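Local coordinates for sensor protein CpxA (Vibrio parahaemolyticus, PDB 3V67), which probably acts as the membrane-bound histidine kinase of a two-component system, passing on signals sensed by the periplasmic PAS-fold domain described here, at residues Arg24-Gln28 / Val108-Leu112; Pro56-Phe60 / Gln77-Met81. One frame throughout, in Å; residues are numbered along the deposited sequence.

Contact 1 (Arg24-Gln28 / Val108-Leu112); sequences RDAIQ and VPIVL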
ATOM      1  N   ARG A  24      12.163   3.845 -16.132  1.00 33.28           N
ATOM      2  CA  ARG A  24      13.617   3.779 -16.047  1.00 27.73           C
ATOM      3  C   ARG A  24      14.168   3.364 -17.404  1.00 38.83           C
ATOM      4  O   ARG A  24      15.008   4.059 -17.980  1.00 37.39           O
ATOM      5  CB  ARG A  24      14.050   2.787 -14.964  1.00 19.22           C
ATOM      6  CG  ARG A  24      15.536   2.826 -14.591  1.00 18.04           C
ATOM      7  CD  ARG A  24      16.390   1.938 -15.492  1.00 18.58           C
ATOM      8  NE  ARG A  24      15.711   0.694 -15.843  1.00 28.35           N
ATOM      9  CZ  ARG A  24      15.779  -0.431 -15.138  1.00 32.81           C
ATOM     10  NH1 ARG A  24      16.501  -0.486 -14.027  1.00 34.98           N
ATOM     11  NH2 ARG A  24      15.119  -1.506 -15.544  1.00 29.78           N
ATOM     12  N   ASP A  25      13.688   2.227 -17.906  1.00 38.71           N
ATOM     13  CA  ASP A  25      14.091   1.732 -19.220  1.00 39.11           C
ATOM     14  C   ASP A  25      13.818   2.762 -20.311  1.00 38.05           C
ATOM     15  O   ASP A  25      14.616   2.929 -21.236  1.00 33.37           O
ATOM     16  CB  ASP A  25      13.369   0.421 -19.545  1.00 41.53           C
ATOM     17  CG  ASP A  25      14.052  -0.790 -18.936  1.00 47.96           C
ATOM     18  OD1 ASP A  25      14.893  -0.611 -18.031  1.00 47.67           O
ATOM     19  OD2 ASP A  25      13.748  -1.926 -19.359  1.00 53.92           O
ATOM     20  N   ALA A  26      12.690   3.458 -20.189  1.00 38.94           N
ATOM     21  CA  ALA A  26      12.306   4.474 -21.167  1.00 43.35           C
ATOM     22  C   ALA A  26      13.268   5.658 -21.175  1.00 40.47           C
ATOM     23  O   ALA A  26      13.686   6.117 -22.237  1.00 50.40           O
ATOM     24  CB  ALA A  26      10.889   4.948 -20.905  1.00 49.17           C
ATOM     25  N   ILE A  27      13.608   6.152 -19.988  1.00 38.94           N
ATOM     26  CA  ILE A  27      14.557   7.253 -19.851  1.00 39.40           C
ATOM     27  C   ILE A  27      15.931   6.830 -20.365  1.00 41.35           C
ATOM     28  O   ILE A  27      16.630   7.606 -21.026  1.00 38.39           O
ATOM     29  CB  ILE A  27      14.657   7.735 -18.385  1.00 32.76           C
ATOM     30  CG1 ILE A  27      13.382   8.484 -17.984  1.00 22.32           C
ATOM     31  CG2 ILE A  27      15.867   8.630 -18.185  1.00 17.18           C
ATOM     32  CD1 ILE A  27      13.442   9.104 -16.597  1.00 20.67           C
ATOM     33  N   GLN A  28      16.302   5.588 -20.066  1.00 42.05           N
ATOM     34  CA  GLN A  28      17.553   5.016 -20.547  1.00 40.39           C
ATOM     35  C   GLN A  28      17.615   4.998 -22.068  1.00 48.16           C
ATOM     36  O   GLN A  28      18.633   5.346 -22.661  1.00 52.82           O
ATOM     37  CB  GLN A  28      17.735   3.596 -20.006  1.00 26.76           C
ATOM     38  CG  GLN A  28      18.632   3.501 -18.791  1.00 25.56           C
ATOM     39  CD  GLN A  28      18.793   2.083 -18.296  1.00 34.24           C
ATOM     40  OE1 GLN A  28      19.594   1.814 -17.402  1.00 39.45           O
ATOM     41  NE2 GLN A  28      18.037   1.162 -18.882  1.00 40.45           N
ATOM     42  N   VAL A 108      16.344   2.308  -8.090  1.00 20.13           N
ATOM     43  CA  VAL A 108      16.486   1.323  -9.162  1.00 23.84           C
ATOM     44  C   VAL A 108      17.690   1.700 -10.016  1.00 24.35           C
ATOM     45  O   VAL A 108      17.907   2.874 -10.295  1.00 18.72           O
ATOM     46  CB  VAL A 108      15.213   1.201 -10.044  1.00 29.52           C
ATOM     47  CG1 VAL A 108      14.043   0.677  -9.220  1.00 26.31           C
ATOM     48  CG2 VAL A 108      14.858   2.528 -10.696  1.00 25.88           C
ATOM     49  N   PRO A 109      18.494   0.707 -10.418  1.00 23.57           N
ATOM     50  CA  PRO A 109      19.686   1.033 -11.208  1.00 16.38           C
ATOM     51  C   PRO A 109      19.335   1.684 -12.539  1.00 19.41           C
ATOM     52  O   PRO A 109      18.307   1.365 -13.131  1.00 24.83           O
ATOM     53  CB  PRO A 109      20.339  -0.332 -11.437  1.00 17.14           C
ATOM     54  CG  PRO A 109      19.248  -1.331 -11.215  1.00 22.52           C
ATOM     55  CD  PRO A 109      18.371  -0.738 -10.165  1.00 23.83           C
ATOM     56  N   ILE A 110      20.179   2.603 -12.993  1.00 16.92           N
ATOM     57  CA  ILE A 110      19.977   3.244 -14.283  1.00 18.11           C
ATOM     58  C   ILE A 110      21.319   3.603 -14.908  1.00 20.76           C
ATOM     59  O   ILE A 110      22.290   3.856 -14.203  1.00 24.14           O
ATOM     60  CB  ILE A 110      19.071   4.495 -14.168  1.00 20.40           C
ATOM     61  CG1 ILE A 110      18.515   4.893 -15.540  1.00 15.51           C
ATOM     62  CG2 ILE A 110      19.814   5.652 -13.508  1.00 10.41           C
ATOM     63  CD1 ILE A 110      17.520   6.040 -15.497  1.00 15.56           C
ATOM     64  N   VAL A 111      21.381   3.591 -16.233  1.00 25.50           N
ATOM     65  CA  VAL A 111      22.604   3.962 -16.927  1.00 25.14           C
ATOM     66  C   VAL A 111      22.360   5.188 -17.793  1.00 26.66           C
ATOM     67  O   VAL A 111      21.592   5.140 -18.757  1.00 24.59           O
ATOM     68  CB  VAL A 111      23.143   2.819 -17.806  1.00 26.58           C
ATOM     69  CG1 VAL A 111      24.353   3.290 -18.598  1.00 17.89           C
ATOM     70  CG2 VAL A 111      23.492   1.607 -16.952  1.00 21.44           C
ATOM     71  N   LEU A 112      23.021   6.284 -17.436  1.00 18.60           N
ATOM     72  CA  LEU A 112      22.900   7.529 -18.176  1.00 18.34           C
ATOM     73  C   LEU A 112      24.286   8.073 -18.478  1.00 24.69           C
ATOM     74  O   LEU A 112      25.120   8.174 -17.579  1.00 34.48           O
ATOM     75  CB  LEU A 112      22.094   8.552 -17.369  1.00 17.09           C
ATOM     76  CG  LEU A 112      20.646   8.183 -17.026  1.00 17.85           C
ATOM     77  CD1 LEU A 112      19.984   9.305 -16.238  1.00 20.72           C
ATOM     78  CD2 LEU A 112      19.846   7.861 -18.283  1.00 12.33           C
TER
HETATM   79  O   HOH W   1      20.888   5.761 -21.595  1.00 37.61           O

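Contact 2 (Pro56-Phe60 / Gln77-Met81); sequences PRVFF and QLRAM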
ATOM      1  N   PRO A  56       4.727  12.750 -10.696  1.00 37.01           N
ATOM      2  CA  PRO A  56       5.838  12.122  -9.974  1.00 30.72           C
ATOM      3  C   PRO A  56       7.159  12.741 -10.407  1.00 32.94           C
ATOM      4  O   PRO A  56       7.392  12.911 -11.602  1.00 31.74           O
ATOM      5  CB  PRO A  56       5.773  10.661 -10.431  1.00 28.19           C
ATOM      6  CG  PRO A  56       4.361  10.455 -10.856  1.00 30.87           C
ATOM      7  CD  PRO A  56       3.915  11.762 -11.430  1.00 34.14           C
ATOM      8  N   ARG A  57       7.998  13.087  -9.439  1.00 26.09           N
ATOM      9  CA  ARG A  57       9.294  13.682  -9.712  1.00 21.32           C
ATOM     10  C   ARG A  57      10.406  12.640  -9.678  1.00 27.72           C
ATOM     11  O   ARG A  57      10.532  11.889  -8.720  1.00 26.92           O
ATOM     12  CB  ARG A  57       9.587  14.781  -8.695  1.00 20.00           C
ATOM     13  CG  ARG A  57      11.006  15.286  -8.764  1.00 34.71           C
ATOM     14  CD  ARG A  57      11.227  16.482  -7.869  1.00 33.95           C
ATOM     15  NE  ARG A  57      12.625  16.894  -7.910  1.00 39.91           N
ATOM     16  CZ  ARG A  57      13.143  17.857  -7.158  1.00 43.35           C
ATOM     17  NH1 ARG A  57      12.377  18.515  -6.298  1.00 39.66           N
ATOM     18  NH2 ARG A  57      14.432  18.160  -7.264  1.00 43.29           N
ATOM     19  N   VAL A  58      11.219  12.603 -10.727  1.00 32.52           N
ATOM     20  CA  VAL A  58      12.329  11.661 -10.785  1.00 28.78           C
ATOM     21  C   VAL A  58      13.602  12.243 -10.169  1.00 30.36           C
ATOM     22  O   VAL A  58      14.037  13.330 -10.542  1.00 41.44           O
ATOM     23  CB  VAL A  58      12.599  11.207 -12.233  1.00 31.67           C
ATOM     24  CG1 VAL A  58      13.866  10.382 -12.301  1.00 35.10           C
ATOM     25  CG2 VAL A  58      11.411  10.413 -12.767  1.00 29.73           C
ATOM     26  N   PHE A  59      14.179  11.519  -9.212  1.00 27.47           N
ATOM     27  CA  PHE A  59      15.440  11.912  -8.588  1.00 26.80           C
ATOM     28  C   PHE A  59      16.548  10.946  -8.993  1.00 24.31           C
ATOM     29  O   PHE A  59      16.283   9.824  -9.419  1.00 23.28           O
ATOM     30  CB  PHE A  59      15.337  11.866  -7.065  1.00 38.11           C
ATOM     31  CG  PHE A  59      14.595  13.021  -6.447  1.00 44.09           C
ATOM     32  CD1 PHE A  59      15.270  14.159  -6.035  1.00 43.31           C
ATOM     33  CD2 PHE A  59      13.229  12.945  -6.228  1.00 45.85           C
ATOM     34  CE1 PHE A  59      14.592  15.205  -5.435  1.00 36.39           C
ATOM     35  CE2 PHE A  59      12.546  13.990  -5.630  1.00 46.72           C
ATOM     36  CZ  PHE A  59      13.229  15.120  -5.234  1.00 39.86           C
ATOM     37  N   PHE A  60      17.791  11.376  -8.821  1.00 22.45           N
ATOM     38  CA  PHE A  60      18.934  10.529  -9.115  1.00 18.97           C
ATOM     39  C   PHE A  60      19.968  10.608  -8.006  1.00 15.62           C
ATOM     40  O   PHE A  60      20.036  11.596  -7.283  1.00 24.60           O
ATOM     41  CB  PHE A  60      19.573  10.930 -10.446  1.00 17.26           C
ATOM     42  CG  PHE A  60      18.682  10.710 -11.634  1.00 21.28           C
ATOM     43  CD1 PHE A  60      18.536   9.445 -12.176  1.00 13.88           C
ATOM     44  CD2 PHE A  60      17.988  11.765 -12.207  1.00 20.80           C
ATOM     45  CE1 PHE A  60      17.713   9.233 -13.266  1.00 18.79           C
ATOM     46  CE2 PHE A  60      17.169  11.561 -13.298  1.00 18.43           C
ATOM     47  CZ  PHE A  60      17.032  10.291 -13.829  1.00 20.96           C
ATOM     48  N   GLN A  77      11.034  18.413  -0.976  1.00 46.53           N
ATOM     49  CA  GLN A  77      11.265  17.195  -1.746  1.00 41.55           C
ATOM     50  C   GLN A  77      12.745  16.821  -1.743  1.00 35.22           C
ATOM     51  O   GLN A  77      13.104  15.642  -1.725  1.00 40.09           O
ATOM     52  CB  GLN A  77      10.770  17.379  -3.184  1.00 44.68           C
ATOM     53  CG  GLN A  77       9.303  17.769  -3.292  1.00 50.52           C
ATOM     54  CD  GLN A  77       8.879  18.096  -4.711  1.00 56.72           C
ATOM     55  OE1 GLN A  77       9.714  18.319  -5.588  1.00 56.07           O
ATOM     56  NE2 GLN A  77       7.572  18.125  -4.944  1.00 62.14           N
ATOM     57  N   LEU A  78      13.597  17.840  -1.746  1.00 33.84           N
ATOM     58  CA  LEU A  78      15.040  17.646  -1.765  1.00 39.97           C
ATOM     59  C   LEU A  78      15.544  17.086  -0.432  1.00 34.88           C
ATOM     60  O   LEU A  78      16.370  16.164  -0.403  1.00 49.79           O
ATOM     61  CB  LEU A  78      15.734  18.968  -2.096  1.00 39.84           C
ATOM     62  CG  LEU A  78      17.139  18.909  -2.688  1.00 47.60           C
ATOM     63  CD1 LEU A  78      17.426  17.536  -3.275  1.00 41.53           C
ATOM     64  CD2 LEU A  78      17.281  19.985  -3.754  1.00 53.26           C
ATOM     65  N   ARG A  79      15.039  17.647   0.665  1.00 32.83           N
ATOM     66  CA  ARG A  79      15.353  17.145   1.998  1.00 50.28           C
ATOM     67  C   ARG A  79      14.923  15.689   2.144  1.00 50.56           C
ATOM     68  O   ARG A  79      15.697  14.835   2.599  1.00 49.25           O
ATOM     69  CB  ARG A  79      14.657  17.993   3.065  1.00 56.90           C
ATOM     70  CG  ARG A  79      15.499  19.131   3.616  1.00 68.38           C
ATOM     71  CD  ARG A  79      15.079  20.471   3.045  1.00 77.38           C
ATOM     72  NE  ARG A  79      13.652  20.716   3.229  1.00 84.00           N
ATOM     73  CZ  ARG A  79      13.109  21.926   3.317  1.00 92.11           C
ATOM     74  NH1 ARG A  79      13.878  23.003   3.248  1.00 96.13           N
ATOM     75  NH2 ARG A  79      11.799  22.059   3.482  1.00 92.30           N
ATOM     76  N   ALA A  80      13.682  15.417   1.749  1.00 44.54           N
ATOM     77  CA  ALA A  80      13.132  14.071   1.821  1.00 38.31           C
ATOM     78  C   ALA A  80      13.980  13.092   1.016  1.00 37.63           C
ATOM     79  O   ALA A  80      14.296  12.001   1.492  1.00 36.39           O
ATOM     80  CB  ALA A  80      11.691  14.060   1.327  1.00 37.55           C
ATOM     81  N   MET A  81      14.359  13.489  -0.198  1.00 37.92           N
ATOM     82  CA  MET A  81      15.183  12.631  -1.048  1.00 43.55           C
ATOM     83  C   MET A  81      16.543  12.338  -0.428  1.00 41.97           C
ATOM     84  O   MET A  81      16.974  11.186  -0.397  1.00 44.16           O
ATOM     85  CB  MET A  81      15.362  13.228  -2.445  1.00 49.89           C
ATOM     86  CG  MET A  81      16.332  12.439  -3.323  1.00 56.73           C
ATOM     87  SD  MET A  81      15.979  10.666  -3.412  1.00 42.73           S
ATOM     88  CE  MET A  81      14.289  10.674  -3.979  1.00 23.02           C
TER

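Contact 1 (Arg24-Gln28 / Val108-Leu112)
Helix segment R24-Q28 runs almost parallel to strand segment V108-L112, their axes 9° apart and 8.3 Å at closest approach; by CA positions R24 lies nearest I110 and Q28 nearest V111. Two polar side chains, one helical turn apart, reach down to the strand backbone. R24 NH1 donates to P109 O at 2.7 Å, with the oxygen lying in the guanidinium plane. On the other side of the guanidinium, R24 NE and NH2 both grip D25 OD1 side-on, each at 2.7 Å, in two bent bonds with the oxygen tilted from the guanidinium plane; together with the bond to P109 O, this salt bridge fixes the rotation of the group. With CG trans to the backbone N (chi1 -169°) and the chain bent at its next two torsions, the aliphatic part of R24 folds over I110, where R24 CD meets I110 CG1 at 3.6 Å. Q28 does the reverse of R24: its OE1 accepts from V111 N at 2.8 Å, in the amide plane and on a lone pair, while Q28 CG lies 3.5 Å from I110 CG1. I110 CG1 thus touches the stems of both polar residues. Deeper in, I27 CG2 is 4.1 Å from both I110 CD1 and L112 CD2, an apolar seam beneath the polar one. The contact seats helix 14-30 on strand 102-112 of the antiparallel sheet; V108 and I110 bond through their backbones to M119 and L117 of strand 115-124, L112 packs on L37 and I40 of helix 37-46, and I27 touches D137 of the second subunit.

Contact 2 (Pro56-Phe60 / Gln77-Met81)
F59 and M81 form the tight centre of this contact, in which helix 75-87 packs on strand 57-61 of the antiparallel sheet of the PAS fold. The segment axes pass 10.5 Å apart at closest approach, at an angle of 47°, and large side chains fill the gap. M81 lies over one face of the F59 ring: its CB stands 3.8 Å from the ring centroid, above the face but offset toward the rim, a CH-pi contact. M81 CG starts trans to the backbone N, and bends at the two following torsions curl the chain back across the ring root, bringing CE to 3.4 Å from F59 CD2. The sulfur stands oblique to the ring, M81 SD lying 4.7 Å from the F59 centroid, as a Met-aromatic contact. At the far end of the ring, F59 CZ lies 3.5 Å from Q77 O and also sits over one face of the R57 guanidinium, toward its rim, so the aromatic ring is lodged between the helix and the arginine. The looser flank belongs to L78, which is partly exposed and brings its CD1 only to 4.3 Å from F59 CE1; D71 also touches this leucine. Beyond the ring the chemistry turns polar. R57 stays extended along its whole length and crosses Q77 obliquely, their guanidinium and amide planes 60° apart. Around R57 lie R48, T69, K72 and Y102, while I104 and Y120 lie against M81. The one hydrogen bond between the segments runs from R57 NH1 to Q77 OE1, 2.8 Å long, bent only to 159° at the hydrogen, and in the plane of both the guanidinium and the amide carbonyl.

Overall arrangement
Both contacts set a helix against the same antiparallel sheet, but at different depths. Contact 2 is buried, its centre about 5 Å from the centre of the chain; contact 1, about 12 Å out, is only partly buried. Their chemistry differs too: contact 1 ties two side chains of the helix to the strand backbone with a hydrogen bond each, whereas contact 2 rests mainly on aromatic and methionine packing with one bond between side chains. The contact centres lie about 16 Å apart, yet F60, pointing away from helix 75-87, joins them, its CE1 lying 3.7 Å from L112 CD1 and 3.9 Å from I110 CD1.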